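Esterase (Rhizomucor miehei CAU432, PDB 4WY8) hydrolyses carboxylic esters as a fungal carboxylesterase with an alpha/beta hydrolase fold, probably through a Ser-His-Asp triad. Local coordinates at residues Y105-R110 against D308-W313; L81-F86 against I151-T156; I66-T71 against A114-N119; A33-I38 against S96-R101. One frame throughout, in Å; residues are numbered along the deposited sequence.

Contact 1 of 4, residues Y105-R110 against D308-W313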
loop_
_atom_site.group_PDB
_atom_site.type_symbol
_atom_site.label_atom_id
_atom_site.label_comp_id
_atom_site.label_asym_id
_atom_site.label_seq_id
_atom_site.Cartn_x
_atom_site.Cartn_y
_atom_site.Cartn_z
ATOM N N TYR A 105 -11.282 13.218 -10.414
ATOM C CA TYR A 105 -11.691 12.590 -11.680
ATOM C C TYR A 105 -11.097 11.193 -11.791
ATOM O O TYR A 105 -11.821 10.225 -12.161
ATOM C CB TYR A 105 -11.274 13.429 -12.896
ATOM C CG TYR A 105 -12.111 14.672 -13.154
ATOM C CD1 TYR A 105 -12.832 15.283 -12.132
ATOM C CD2 TYR A 105 -12.159 15.250 -14.431
ATOM C CE1 TYR A 105 -13.589 16.443 -12.375
ATOM C CE2 TYR A 105 -12.913 16.407 -14.687
ATOM C CZ TYR A 105 -13.623 16.994 -13.651
ATOM O OH TYR A 105 -14.371 18.138 -13.879
ATOM N N GLU A 106 -9.809 11.064 -11.431
ATOM C CA GLU A 106 -9.169 9.727 -11.478
ATOM C C GLU A 106 -9.824 8.720 -10.522
ATOM O O GLU A 106 -10.060 7.574 -10.873
ATOM C CB GLU A 106 -7.670 9.833 -11.155
ATOM C CG GLU A 106 -6.809 10.399 -12.287
ATOM C CD GLU A 106 -6.697 9.486 -13.520
ATOM O OE1 GLU A 106 -6.977 8.262 -13.433
ATOM O OE2 GLU A 106 -6.296 10.004 -14.590
ATOM N N LEU A 107 -10.086 9.151 -9.297
ATOM C CA LEU A 107 -10.744 8.299 -8.314
ATOM C C LEU A 107 -12.131 7.875 -8.820
ATOM O O LEU A 107 -12.533 6.722 -8.731
ATOM C CB LEU A 107 -10.855 9.050 -6.989
ATOM C CG LEU A 107 -11.461 8.298 -5.801
ATOM C CD1 LEU A 107 -10.672 7.006 -5.423
ATOM C CD2 LEU A 107 -11.602 9.246 -4.607
ATOM N N THR A 108 -12.851 8.839 -9.365
ATOM C CA THR A 108 -14.159 8.603 -9.944
ATOM C C THR A 108 -14.118 7.492 -10.967
ATOM O O THR A 108 -14.899 6.530 -10.858
ATOM C CB THR A 108 -14.714 9.865 -10.619
ATOM O OG1 THR A 108 -14.888 10.907 -9.640
ATOM C CG2 THR A 108 -16.035 9.543 -11.320
ATOM N N VAL A 109 -13.224 7.581 -11.957
ATOM C CA VAL A 109 -13.302 6.543 -12.998
ATOM C C VAL A 109 -12.607 5.244 -12.612
ATOM O O VAL A 109 -12.986 4.162 -13.092
ATOM C CB VAL A 109 -12.713 7.015 -14.347
ATOM C CG1 VAL A 109 -13.445 8.286 -14.819
ATOM C CG2 VAL A 109 -11.223 7.296 -14.203
ATOM N N ARG A 110 -11.618 5.310 -11.729
ATOM C CA ARG A 110 -10.948 4.073 -11.332
ATOM C C ARG A 110 -11.829 3.267 -10.378
ATOM O O ARG A 110 -11.885 2.062 -10.469
ATOM C CB ARG A 110 -9.594 4.357 -10.694
ATOM C CG ARG A 110 -8.563 4.908 -11.679
ATOM C CD ARG A 110 -7.215 5.081 -10.996
ATOM N NE ARG A 110 -6.342 6.020 -11.698
ATOM C CZ ARG A 110 -5.013 6.027 -11.600
ATOM N NH1 ARG A 110 -4.395 5.126 -10.835
ATOM N NH2 ARG A 110 -4.303 6.946 -12.252
ATOM N N ASP A 308 -4.576 3.475 -7.164
ATOM C CA ASP A 308 -4.922 2.083 -7.464
ATOM C C ASP A 308 -5.072 1.241 -6.169
ATOM O O ASP A 308 -5.966 0.387 -6.040
ATOM C CB ASP A 308 -3.868 1.460 -8.390
ATOM C CG ASP A 308 -3.937 2.015 -9.822
ATOM O OD1 ASP A 308 -5.001 2.573 -10.213
ATOM O OD2 ASP A 308 -2.912 1.893 -10.547
ATOM N N HIS A 309 -4.191 1.512 -5.214
ATOM C CA HIS A 309 -4.263 0.899 -3.896
ATOM C C HIS A 309 -5.561 1.224 -3.155
ATOM O O HIS A 309 -6.274 0.322 -2.675
ATOM C CB HIS A 309 -3.067 1.351 -3.086
ATOM C CG HIS A 309 -2.972 0.707 -1.750
ATOM N ND1 HIS A 309 -1.962 0.995 -0.864
ATOM C CD2 HIS A 309 -3.753 -0.229 -1.156
ATOM C CE1 HIS A 309 -2.118 0.255 0.226
ATOM N NE2 HIS A 309 -3.197 -0.487 0.074
ATOM N N ILE A 310 -5.866 2.515 -3.059
ATOM C CA ILE A 310 -7.106 2.968 -2.443
ATOM C C ILE A 310 -8.316 2.298 -3.079
ATOM O O ILE A 310 -9.236 1.870 -2.388
ATOM C CB ILE A 310 -7.256 4.505 -2.562
ATOM C CG1 ILE A 310 -6.240 5.208 -1.647
ATOM C CG2 ILE A 310 -8.662 4.968 -2.192
ATOM C CD1 ILE A 310 -6.151 6.691 -1.901
ATOM N N VAL A 311 -8.308 2.197 -4.403
ATOM C CA VAL A 311 -9.415 1.574 -5.095
ATOM C C VAL A 311 -9.520 0.090 -4.758
ATOM O O VAL A 311 -10.626 -0.407 -4.524
ATOM C CB VAL A 311 -9.280 1.763 -6.611
ATOM C CG1 VAL A 311 -10.322 0.898 -7.365
ATOM C CG2 VAL A 311 -9.441 3.232 -6.943
ATOM N N ALA A 312 -8.390 -0.620 -4.706
ATOM C CA ALA A 312 -8.430 -2.038 -4.318
ATOM C C ALA A 312 -9.032 -2.217 -2.914
ATOM O O ALA A 312 -9.851 -3.120 -2.658
ATOM C CB ALA A 312 -7.029 -2.642 -4.371
ATOM N N TRP A 313 -8.613 -1.358 -2.004
ATOM C CA TRP A 313 -9.118 -1.394 -0.626
ATOM C C TRP A 313 -10.599 -1.067 -0.513
ATOM O O TRP A 313 -11.307 -1.689 0.279
ATOM C CB TRP A 313 -8.322 -0.440 0.237
ATOM C CG TRP A 313 -8.708 -0.410 1.685
ATOM C CD1 TRP A 313 -8.175 -1.158 2.699
ATOM C CD2 TRP A 313 -9.680 0.453 2.286
ATOM N NE1 TRP A 313 -8.771 -0.817 3.897
ATOM C CE2 TRP A 313 -9.704 0.159 3.668
ATOM C CE3 TRP A 313 -10.550 1.429 1.784
ATOM C CZ2 TRP A 313 -10.553 0.822 4.557
ATOM C CZ3 TRP A 313 -11.394 2.093 2.673
ATOM C CH2 TRP A 313 -11.387 1.783 4.049
#
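Arg110 and Val311 mark the closest backbone approach, CA to CA 6.9 Å, between helical segments 105-110 and 308-313, whose axes pass 10.2 Å apart at a crossing angle of -41°. Helices 101-111 and 301-322 pack here beside the central sheet of the alpha/beta hydrolase fold, and Ile310 continues inward onto strands 188-191 and 253-258. Leu107 brings CD1 to within 4.3 Å of Ile310 CG2, and the same methyl meets CG2 of Val311. Val311 in turn straddles the backbone end of Arg110: one branch lies 3.7 Å from the other helix, Val311 CG1 to Arg110 O, while CG2 rests against Arg110 CB.

Beside this apolar patch lies a salt-bridge network of Glu106, Arg110 and Asp308. Arg110 runs out extended from CG to NE (chi2 -176°), which carries the guanidinium toward Asp308 on the other helix. Arg110 NE donates 2.9 Å to Glu106 OE1, one turn back, with the acceptor lying in the guanidinium plane; the bond from NH2 to that oxygen is weak. Further ties go to Ser304 from Arg110 NH2 and to Lys316 of the second subunit from Asp308 OD2, so the network reaches the dimer interface. Across the helices Arg110 NH1 meets Asp308 OD1 at 2.7 Å, approaching from above the carboxylate plane, 56° out of it, in a distinctly bent bond.

Contact 2 of 4, residues L81-F86 against I151-T156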
loop_
_atom_site.group_PDB
_atom_site.type_symbol
_atom_site.label_atom_id
_atom_site.label_comp_id
_atom_site.label_asym_id
_atom_site.label_seq_id
_atom_site.Cartn_x
_atom_site.Cartn_y
_atom_site.Cartn_z
ATOM N N LEU A 81 -24.409 3.699 -7.826
ATOM C CA LEU A 81 -22.980 3.598 -7.557
ATOM C C LEU A 81 -22.653 3.731 -6.062
ATOM O O LEU A 81 -23.428 4.330 -5.303
ATOM C CB LEU A 81 -22.229 4.684 -8.333
ATOM C CG LEU A 81 -22.466 4.683 -9.846
ATOM C CD1 LEU A 81 -21.755 5.862 -10.489
ATOM C CD2 LEU A 81 -22.053 3.339 -10.465
ATOM N N PRO A 82 -21.504 3.175 -5.630
ATOM C CA PRO A 82 -21.088 3.509 -4.257
ATOM C C PRO A 82 -20.721 4.990 -4.136
ATOM O O PRO A 82 -20.143 5.579 -5.052
ATOM C CB PRO A 82 -19.867 2.613 -4.000
ATOM C CG PRO A 82 -19.439 2.072 -5.370
ATOM C CD PRO A 82 -20.677 2.115 -6.247
ATOM N N PRO A 83 -21.098 5.607 -3.017
ATOM C CA PRO A 83 -20.759 7.016 -2.865
ATOM C C PRO A 83 -19.490 7.195 -2.048
ATOM O O PRO A 83 -19.284 6.523 -1.035
ATOM C CB PRO A 83 -21.982 7.591 -2.144
ATOM C CG PRO A 83 -22.464 6.448 -1.285
ATOM C CD PRO A 83 -22.049 5.149 -1.985
ATOM N N ILE A 84 -18.610 8.048 -2.546
ATOM C CA ILE A 84 -17.429 8.452 -1.822
ATOM C C ILE A 84 -17.565 9.922 -1.506
ATOM O O ILE A 84 -17.510 10.756 -2.405
ATOM C CB ILE A 84 -16.157 8.226 -2.654
ATOM C CG1 ILE A 84 -16.009 6.755 -3.028
ATOM C CG2 ILE A 84 -14.900 8.728 -1.919
ATOM C CD1 ILE A 84 -14.829 6.498 -3.966
ATOM N N VAL A 85 -17.725 10.251 -0.233
ATOM C CA VAL A 85 -17.792 11.633 0.166
ATOM C C VAL A 85 -16.378 12.114 0.460
ATOM O O VAL A 85 -15.695 11.595 1.345
ATOM C CB VAL A 85 -18.691 11.829 1.396
ATOM C CG1 VAL A 85 -18.880 13.302 1.645
ATOM C CG2 VAL A 85 -20.050 11.165 1.159
ATOM N N PHE A 86 -15.954 13.125 -0.285
ATOM C CA PHE A 86 -14.552 13.518 -0.321
ATOM C C PHE A 86 -14.360 14.891 0.290
ATOM O O PHE A 86 -15.065 15.832 -0.067
ATOM C CB PHE A 86 -14.038 13.493 -1.775
ATOM C CG PHE A 86 -12.554 13.628 -1.894
ATOM C CD1 PHE A 86 -11.961 14.892 -1.930
ATOM C CD2 PHE A 86 -11.747 12.509 -1.991
ATOM C CE1 PHE A 86 -10.587 15.035 -2.037
ATOM C CE2 PHE A 86 -10.352 12.649 -2.094
ATOM C CZ PHE A 86 -9.782 13.922 -2.124
ATOM N N ILE A 151 -29.796 10.781 -6.170
ATOM C CA ILE A 151 -28.545 10.936 -6.924
ATOM C C ILE A 151 -27.968 9.597 -7.377
ATOM O O ILE A 151 -26.788 9.517 -7.694
ATOM C CB ILE A 151 -27.473 11.710 -6.103
ATOM C CG1 ILE A 151 -27.136 10.977 -4.795
ATOM C CG2 ILE A 151 -27.946 13.118 -5.806
ATOM C CD1 ILE A 151 -25.905 11.544 -4.080
ATOM N N ASN A 152 -28.806 8.558 -7.417
ATOM C CA ASN A 152 -28.392 7.220 -7.851
ATOM C C ASN A 152 -27.111 6.682 -7.213
ATOM O O ASN A 152 -26.236 6.177 -7.915
ATOM C CB ASN A 152 -28.228 7.185 -9.377
ATOM C CG ASN A 152 -29.538 6.919 -10.104
ATOM O OD1 ASN A 152 -30.321 6.060 -9.694
ATOM N ND2 ASN A 152 -29.785 7.653 -11.180
ATOM N N VAL A 153 -27.033 6.750 -5.887
ATOM C CA VAL A 153 -25.968 6.103 -5.134
ATOM C C VAL A 153 -26.559 5.152 -4.092
ATOM O O VAL A 153 -27.732 5.263 -3.726
ATOM C CB VAL A 153 -25.038 7.139 -4.441
ATOM C CG1 VAL A 153 -24.511 8.147 -5.448
ATOM C CG2 VAL A 153 -25.758 7.833 -3.303
ATOM N N ASP A 154 -25.750 4.197 -3.655
ATOM C CA ASP A 154 -26.136 3.207 -2.644
ATOM C C ASP A 154 -25.583 3.550 -1.278
ATOM O O ASP A 154 -24.403 3.347 -1.004
ATOM C CB ASP A 154 -25.672 1.822 -3.064
ATOM C CG ASP A 154 -25.948 0.757 -2.021
ATOM O OD1 ASP A 154 -26.553 1.034 -0.957
ATOM O OD2 ASP A 154 -25.545 -0.397 -2.283
ATOM N N PRO A 155 -26.459 4.037 -0.397
ATOM C CA PRO A 155 -25.993 4.517 0.906
ATOM C C PRO A 155 -25.382 3.410 1.766
ATOM O O PRO A 155 -24.684 3.740 2.729
ATOM C CB PRO A 155 -27.266 5.118 1.543
ATOM C CG PRO A 155 -28.420 4.433 0.833
ATOM C CD PRO A 155 -27.924 4.145 -0.566
ATOM N N THR A 156 -25.598 2.140 1.436
ATOM C CA THR A 156 -24.971 1.068 2.213
ATOM C C THR A 156 -23.460 0.925 1.938
ATOM O O THR A 156 -22.758 0.146 2.616
ATOM C CB THR A 156 -25.676 -0.294 1.972
ATOM O OG1 THR A 156 -25.382 -0.800 0.663
ATOM C CG2 THR A 156 -27.177 -0.121 2.147
#
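A single beta bridge between Leu81 and Val153 fastens the lead-in to strand 83-87, in the central sheet of the alpha/beta hydrolase fold, to the loop that follows helix 145-150. Two backbone bonds make the bridge: Leu81 N gives its hydrogen to Asn152 O at 3.1 Å, and Asp154 N gives one to Leu81 O at 2.9 Å. Between them the CA-H of Val153 makes a bent contact with Leu81 O, Val153 CA and that oxygen 3.1 Å apart. Asn152, with positive phi (49°), is the C-prime residue of the Schellman motif ending the helix; Arg72 also donates to its carbonyl oxygen.

The side-chain part of the contact is the ring of Pro83 against Val153. Pro83 CB lies 3.8 Å from Val153 CB, and CB and CG of the ring both meet the CG2 branch, the two side chains set at a slant. That branch is held between the backbone N and the carbonyl carbon (chi1 of CG1 -54°), and Val153 also reaches Ala114 of strand 114-118. At the other end of the ring Pro83 CD lies 3.1 Å from Asp154 O. Asp154 itself turns its carboxylate away and forms an Asx turn: Asp154 OD1 takes Thr156 OG1 at 2.7 Å and Thr156 N at 2.8 Å, both from the same face of its plane. From here the chain goes on to strand 159-163, which neighbours strand 83-87, completing the beta-alpha-beta crossover from strand 114-118 that is typical of this fold.

Contact 3 of 4, residues I66-T71 against A114-N119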
loop_
_atom_site.group_PDB
_atom_site.type_symbol
_atom_site.label_atom_id
_atom_site.label_comp_id
_atom_site.label_asym_id
_atom_site.label_seq_id
_atom_site.Cartn_x
_atom_site.Cartn_y
_atom_site.Cartn_z
ATOM N N ILE A 66 -25.164 24.014 1.578
ATOM C CA ILE A 66 -23.922 23.282 1.382
ATOM C C ILE A 66 -23.823 22.974 -0.106
ATOM O O ILE A 66 -24.770 22.451 -0.714
ATOM C CB ILE A 66 -23.862 22.011 2.235
ATOM C CG1 ILE A 66 -23.992 22.389 3.706
ATOM C CG2 ILE A 66 -22.544 21.306 2.058
ATOM C CD1 ILE A 66 -24.258 21.232 4.605
ATOM N N GLU A 67 -22.706 23.368 -0.709
ATOM C CA GLU A 67 -22.462 23.057 -2.111
ATOM C C GLU A 67 -21.698 21.751 -2.300
ATOM O O GLU A 67 -20.587 21.585 -1.791
ATOM C CB GLU A 67 -21.723 24.210 -2.786
ATOM C CG GLU A 67 -22.403 25.574 -2.594
ATOM C CD GLU A 67 -23.839 25.566 -3.102
ATOM O OE1 GLU A 67 -24.080 24.976 -4.183
ATOM O OE2 GLU A 67 -24.727 26.149 -2.436
ATOM N N LEU A 68 -22.316 20.847 -3.054
ATOM C CA LEU A 68 -21.750 19.557 -3.423
ATOM C C LEU A 68 -21.395 19.533 -4.901
ATOM O O LEU A 68 -22.153 20.051 -5.730
ATOM C CB LEU A 68 -22.747 18.435 -3.138
ATOM C CG LEU A 68 -23.359 18.422 -1.735
ATOM C CD1 LEU A 68 -24.344 17.263 -1.628
ATOM C CD2 LEU A 68 -22.309 18.339 -0.647
ATOM N N THR A 69 -20.231 18.974 -5.226
ATOM C CA THR A 69 -19.865 18.673 -6.615
ATOM C C THR A 69 -19.813 17.153 -6.767
ATOM O O THR A 69 -19.004 16.486 -6.129
ATOM C CB THR A 69 -18.502 19.322 -6.994
ATOM O OG1 THR A 69 -18.549 20.718 -6.692
ATOM C CG2 THR A 69 -18.210 19.173 -8.451
ATOM N N ILE A 70 -20.695 16.594 -7.584
ATOM C CA ILE A 70 -20.783 15.154 -7.727
ATOM C C ILE A 70 -20.272 14.697 -9.079
ATOM O O ILE A 70 -20.819 15.080 -10.122
ATOM C CB ILE A 70 -22.222 14.674 -7.558
ATOM C CG1 ILE A 70 -22.816 15.271 -6.280
ATOM C CG2 ILE A 70 -22.278 13.144 -7.568
ATOM C CD1 ILE A 70 -24.289 15.020 -6.123
ATOM N N THR A 71 -19.246 13.848 -9.080
ATOM C CA THR A 71 -18.725 13.342 -10.351
ATOM C C THR A 71 -18.979 11.837 -10.468
ATOM O O THR A 71 -18.906 11.123 -9.476
ATOM C CB THR A 71 -17.199 13.653 -10.501
ATOM O OG1 THR A 71 -16.519 13.260 -9.315
ATOM C CG2 THR A 71 -16.956 15.152 -10.714
ATOM N N ALA A 114 -19.540 7.341 -7.432
ATOM C CA ALA A 114 -19.924 8.744 -7.402
ATOM C C ALA A 114 -19.083 9.424 -6.342
ATOM O O ALA A 114 -19.187 9.097 -5.153
ATOM C CB ALA A 114 -21.419 8.922 -7.097
ATOM N N VAL A 115 -18.226 10.344 -6.755
ATOM C CA VAL A 115 -17.474 11.086 -5.758
ATOM C C VAL A 115 -18.248 12.355 -5.414
ATOM O O VAL A 115 -18.591 13.176 -6.280
ATOM C CB VAL A 115 -16.051 11.412 -6.226
ATOM C CG1 VAL A 115 -15.331 12.150 -5.161
ATOM C CG2 VAL A 115 -15.298 10.116 -6.530
ATOM N N ILE A 116 -18.572 12.478 -4.137
ATOM C CA ILE A 116 -19.330 13.606 -3.643
ATOM C C ILE A 116 -18.389 14.553 -2.904
ATOM O O ILE A 116 -17.985 14.318 -1.766
ATOM C CB ILE A 116 -20.474 13.117 -2.753
ATOM C CG1 ILE A 116 -21.374 12.184 -3.588
ATOM C CG2 ILE A 116 -21.274 14.277 -2.222
ATOM C CD1 ILE A 116 -22.309 11.346 -2.772
ATOM N N PHE A 117 -18.031 15.612 -3.616
ATOM C CA PHE A 117 -17.063 16.599 -3.193
ATOM C C PHE A 117 -17.747 17.726 -2.414
ATOM O O PHE A 117 -18.544 18.477 -2.953
ATOM C CB PHE A 117 -16.344 17.150 -4.443
ATOM C CG PHE A 117 -15.110 17.963 -4.147
ATOM C CD1 PHE A 117 -15.189 19.341 -3.988
ATOM C CD2 PHE A 117 -13.865 17.344 -4.048
ATOM C CE1 PHE A 117 -14.041 20.096 -3.727
ATOM C CE2 PHE A 117 -12.728 18.079 -3.769
ATOM C CZ PHE A 117 -12.814 19.460 -3.616
ATOM N N VAL A 118 -17.425 17.857 -1.143
ATOM C CA VAL A 118 -18.050 18.879 -0.345
ATOM C C VAL A 118 -17.258 20.169 -0.451
ATOM O O VAL A 118 -16.070 20.199 -0.094
ATOM C CB VAL A 118 -18.137 18.449 1.126
ATOM C CG1 VAL A 118 -18.801 19.541 1.942
ATOM C CG2 VAL A 118 -18.889 17.126 1.226
ATOM N N ASN A 119 -17.879 21.216 -0.995
ATOM C CA ASN A 119 -17.218 22.511 -1.026
ATOM C C ASN A 119 -17.427 23.229 0.296
ATOM O O ASN A 119 -18.180 24.187 0.367
ATOM C CB ASN A 119 -17.740 23.358 -2.188
ATOM C CG ASN A 119 -17.552 22.677 -3.519
ATOM O OD1 ASN A 119 -16.486 22.777 -4.131
ATOM N ND2 ASN A 119 -18.570 21.949 -3.966
#
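Asn119 and Thr69 lean across each other at a slant, and the amide of Asn119 uses ND2 twice. One N-H of Asn119 ND2 runs almost straight to Thr69 OG1, 3.0 Å away and close to the amide plane, while the other goes to Glu67 O, also at 3.0 Å, arriving from above that carbonyl plane. Asn119 N reaches Glu67 O as well, at 2.8 Å and nearly along the C=O axis, so two donors from one residue grip this oxygen. The side chain gets there with CG beside its own backbone N (chi1 -58°), and its OD1 ends in plane at the edge of the Phe117 ring. Thr69 OG1 bonds to Glu55 as well.

On the other face Leu68 and Val118 lie alongside each other, Leu68 CD2 to Val118 CG2 4.1 Å, and so do Ile70 and Ile116, with Ile70 CG2 4.2 Å from Ile116 CG1; both are non-hydrogen-bonded pairs. These strands, 65-73 and 114-118, form an antiparallel pair within the mixed sheet of the alpha/beta hydrolase fold, where 114-118 runs parallel to 83-87 on its other side. Helix 130-143 covers the face bearing Leu68, Ile116 and Val118, and helix 101-111 the face bearing Thr71, Val115 and Phe117.

On the latter face Thr71 lines up with Val115, Thr71 OG1 3.6 Å from Val115 CB, its hydroxyl also bonded to Thr108. The two hydrogen-bonded pairs close in full: Thr69 with Phe117, and Thr71 with Val115, where N of Val115 donates 2.9 Å to Thr71 O.

Contact 4 of 4, residues A33-I38 against S96-R101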
loop_
_atom_site.group_PDB
_atom_site.type_symbol
_atom_site.label_atom_id
_atom_site.label_comp_id
_atom_site.label_asym_id
_atom_site.label_seq_id
_atom_site.Cartn_x
_atom_site.Cartn_y
_atom_site.Cartn_z
ATOM N N ALA A 33 -4.140 32.857 -6.602
ATOM C CA ALA A 33 -2.863 32.403 -7.159
ATOM C C ALA A 33 -2.857 30.887 -7.393
ATOM O O ALA A 33 -2.352 30.400 -8.406
ATOM C CB ALA A 33 -1.710 32.789 -6.229
ATOM N N GLU A 34 -3.455 30.153 -6.462
ATOM C CA GLU A 34 -3.568 28.696 -6.549
ATOM C C GLU A 34 -4.394 28.280 -7.766
ATOM O O GLU A 34 -3.968 27.437 -8.603
ATOM C CB GLU A 34 -4.188 28.171 -5.248
ATOM C CG GLU A 34 -4.394 26.679 -5.193
ATOM C CD GLU A 34 -4.912 26.190 -3.837
ATOM O OE1 GLU A 34 -5.981 26.683 -3.390
ATOM O OE2 GLU A 34 -4.266 25.281 -3.246
ATOM N N ALA A 35 -5.564 28.907 -7.883
ATOM C CA ALA A 35 -6.434 28.665 -9.023
ATOM C C ALA A 35 -5.689 28.931 -10.331
ATOM O O ALA A 35 -5.749 28.119 -11.279
ATOM C CB ALA A 35 -7.688 29.544 -8.946
ATOM N N ALA A 36 -4.965 30.052 -10.368
ATOM C CA ALA A 36 -4.202 30.399 -11.569
ATOM C C ALA A 36 -3.143 29.352 -11.880
ATOM O O ALA A 36 -2.974 28.972 -13.032
ATOM C CB ALA A 36 -3.553 31.770 -11.417
ATOM N N SER A 37 -2.453 28.867 -10.854
ATOM C CA SER A 37 -1.426 27.852 -11.039
ATOM C C SER A 37 -2.018 26.562 -11.600
ATOM O O SER A 37 -1.333 25.808 -12.286
ATOM C CB SER A 37 -0.705 27.564 -9.721
ATOM O OG SER A 37 -1.537 26.816 -8.840
ATOM N N ILE A 38 -3.273 26.265 -11.278
ATOM C CA ILE A 38 -3.879 25.114 -11.943
ATOM C C ILE A 38 -4.274 25.425 -13.410
ATOM O O ILE A 38 -3.920 24.685 -14.340
ATOM C CB ILE A 38 -5.126 24.597 -11.189
ATOM C CG1 ILE A 38 -4.794 24.269 -9.724
ATOM C CG2 ILE A 38 -5.675 23.381 -11.897
ATOM C CD1 ILE A 38 -3.813 23.101 -9.556
ATOM N N SER A 96 -9.723 23.506 -3.588
ATOM C CA SER A 96 -11.003 23.644 -4.289
ATOM C C SER A 96 -11.253 22.426 -5.149
ATOM O O SER A 96 -10.396 21.553 -5.272
ATOM C CB SER A 96 -11.012 24.879 -5.182
ATOM O OG SER A 96 -10.185 24.648 -6.311
ATOM N N LYS A 97 -12.391 22.407 -5.813
ATOM C CA LYS A 97 -12.663 21.374 -6.797
ATOM C C LYS A 97 -11.690 21.403 -7.966
ATOM O O LYS A 97 -11.481 20.379 -8.639
ATOM C CB LYS A 97 -14.094 21.508 -7.296
ATOM C CG LYS A 97 -14.488 22.895 -7.762
ATOM C CD LYS A 97 -16.012 22.864 -7.976
ATOM C CE LYS A 97 -16.634 24.245 -8.015
ATOM N NZ LYS A 97 -18.118 24.142 -7.841
ATOM N N LEU A 98 -11.033 22.544 -8.149
ATOM C CA LEU A 98 -10.061 22.706 -9.228
ATOM C C LEU A 98 -8.702 22.119 -8.826
ATOM O O LEU A 98 -8.084 21.370 -9.593
ATOM C CB LEU A 98 -9.934 24.201 -9.601
ATOM C CG LEU A 98 -9.058 24.643 -10.782
ATOM C CD1 LEU A 98 -9.483 24.008 -12.122
ATOM C CD2 LEU A 98 -8.995 26.189 -10.887
ATOM N N THR A 99 -8.235 22.423 -7.618
ATOM C CA THR A 99 -6.952 21.871 -7.201
ATOM C C THR A 99 -7.018 20.350 -7.115
ATOM O O THR A 99 -6.019 19.650 -7.363
ATOM C CB THR A 99 -6.498 22.420 -5.853
ATOM O OG1 THR A 99 -7.460 22.105 -4.840
ATOM C CG2 THR A 99 -6.340 23.929 -5.939
ATOM N N HIS A 100 -8.196 19.823 -6.799
ATOM C CA HIS A 100 -8.306 18.378 -6.602
ATOM C C HIS A 100 -9.017 17.705 -7.750
ATOM O O HIS A 100 -9.398 16.531 -7.652
ATOM C CB HIS A 100 -9.018 18.065 -5.287
ATOM C CG HIS A 100 -8.200 18.394 -4.077
ATOM N ND1 HIS A 100 -7.862 19.686 -3.734
ATOM C CD2 HIS A 100 -7.607 17.586 -3.160
ATOM C CE1 HIS A 100 -7.112 19.665 -2.640
ATOM N NE2 HIS A 100 -6.940 18.405 -2.274
ATOM N N ARG A 101 -9.208 18.453 -8.835
ATOM C CA ARG A 101 -9.877 17.919 -10.009
ATOM C C ARG A 101 -9.196 16.652 -10.510
ATOM O O ARG A 101 -9.852 15.666 -10.848
ATOM C CB ARG A 101 -9.916 18.960 -11.134
ATOM C CG ARG A 101 -10.460 18.377 -12.441
ATOM C CD ARG A 101 -10.525 19.432 -13.533
ATOM N NE ARG A 101 -9.196 19.941 -13.839
ATOM C CZ ARG A 101 -8.959 21.038 -14.549
ATOM N NH1 ARG A 101 -9.966 21.750 -15.024
ATOM N NH2 ARG A 101 -7.714 21.412 -14.782
#
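Leu98 and Ile38 carry the apolar share of this contact, between helix 27-39 and the end of the loop that follows strand 83-87, where an ST turn at Ser96 and a type I turn, Leu98 to Arg101, lead into helix 101-111 of the alpha/beta hydrolase fold. The two side chains run antiparallel alongside each other, with Ile38 CG2 3.8 Å from Leu98 CG and close to its CD1. Leu98 CD2 turns to the helix backbone and lies 3.8 Å from Ala35 O. CG anti to the backbone nitrogen (chi1 -175°) sends the isobutyl group of Leu98 out toward Ala35 and Ile38. Thr99 adds a methyl at about a right angle to two neighbours: Thr99 CG2 sits 3.4 Å from Glu34 CD and 4.1 Å from Ile38 CG1.

The hydrogen bonds work within the loop and fix its shape. Ser96 OG accepts from Leu98 N at 2.9 Å and, more distantly, from Thr99 N. Thr99 OG1 in turn takes Ser96 N and pairs with His100 ND1 at 2.7 Å, while His100 NE2 bonds to Asp163. Glu34 OE1 accepts from Gly95 N, just before Ser96, and so ties helix 27-39 to the loop.

The charged end of Arg101 serves as a flat surface: Leu98 CD1 stands 3.7 Å above its guanidinium plane, off-centre over the group, and Ile38 CG2 approaches NH2 obliquely.

Contact 3 is two strands of the sheet held by regular backbone bonds; contact 2, also buried, fastens a loop to the lead-in of strand 83-87 of the same sheet by a single bridge and a proline-valine touch. Ile84 and Phe86 probably bond to Ile116, joining the two. Contact 1 is buried too, but it joins helices beside that sheet, with an apolar base and a charged network toward the second subunit; Thr108 of its helix 101-111 probably bonds to Thr71 of contact 3, and Leu107 packs on Phe86 and Ile84. Contact 4 is only partly buried and rests on methyl packing. Its loop leads straight into helix 101-111, while Lys97 and Ser96 lie against Phe117 of contact 3.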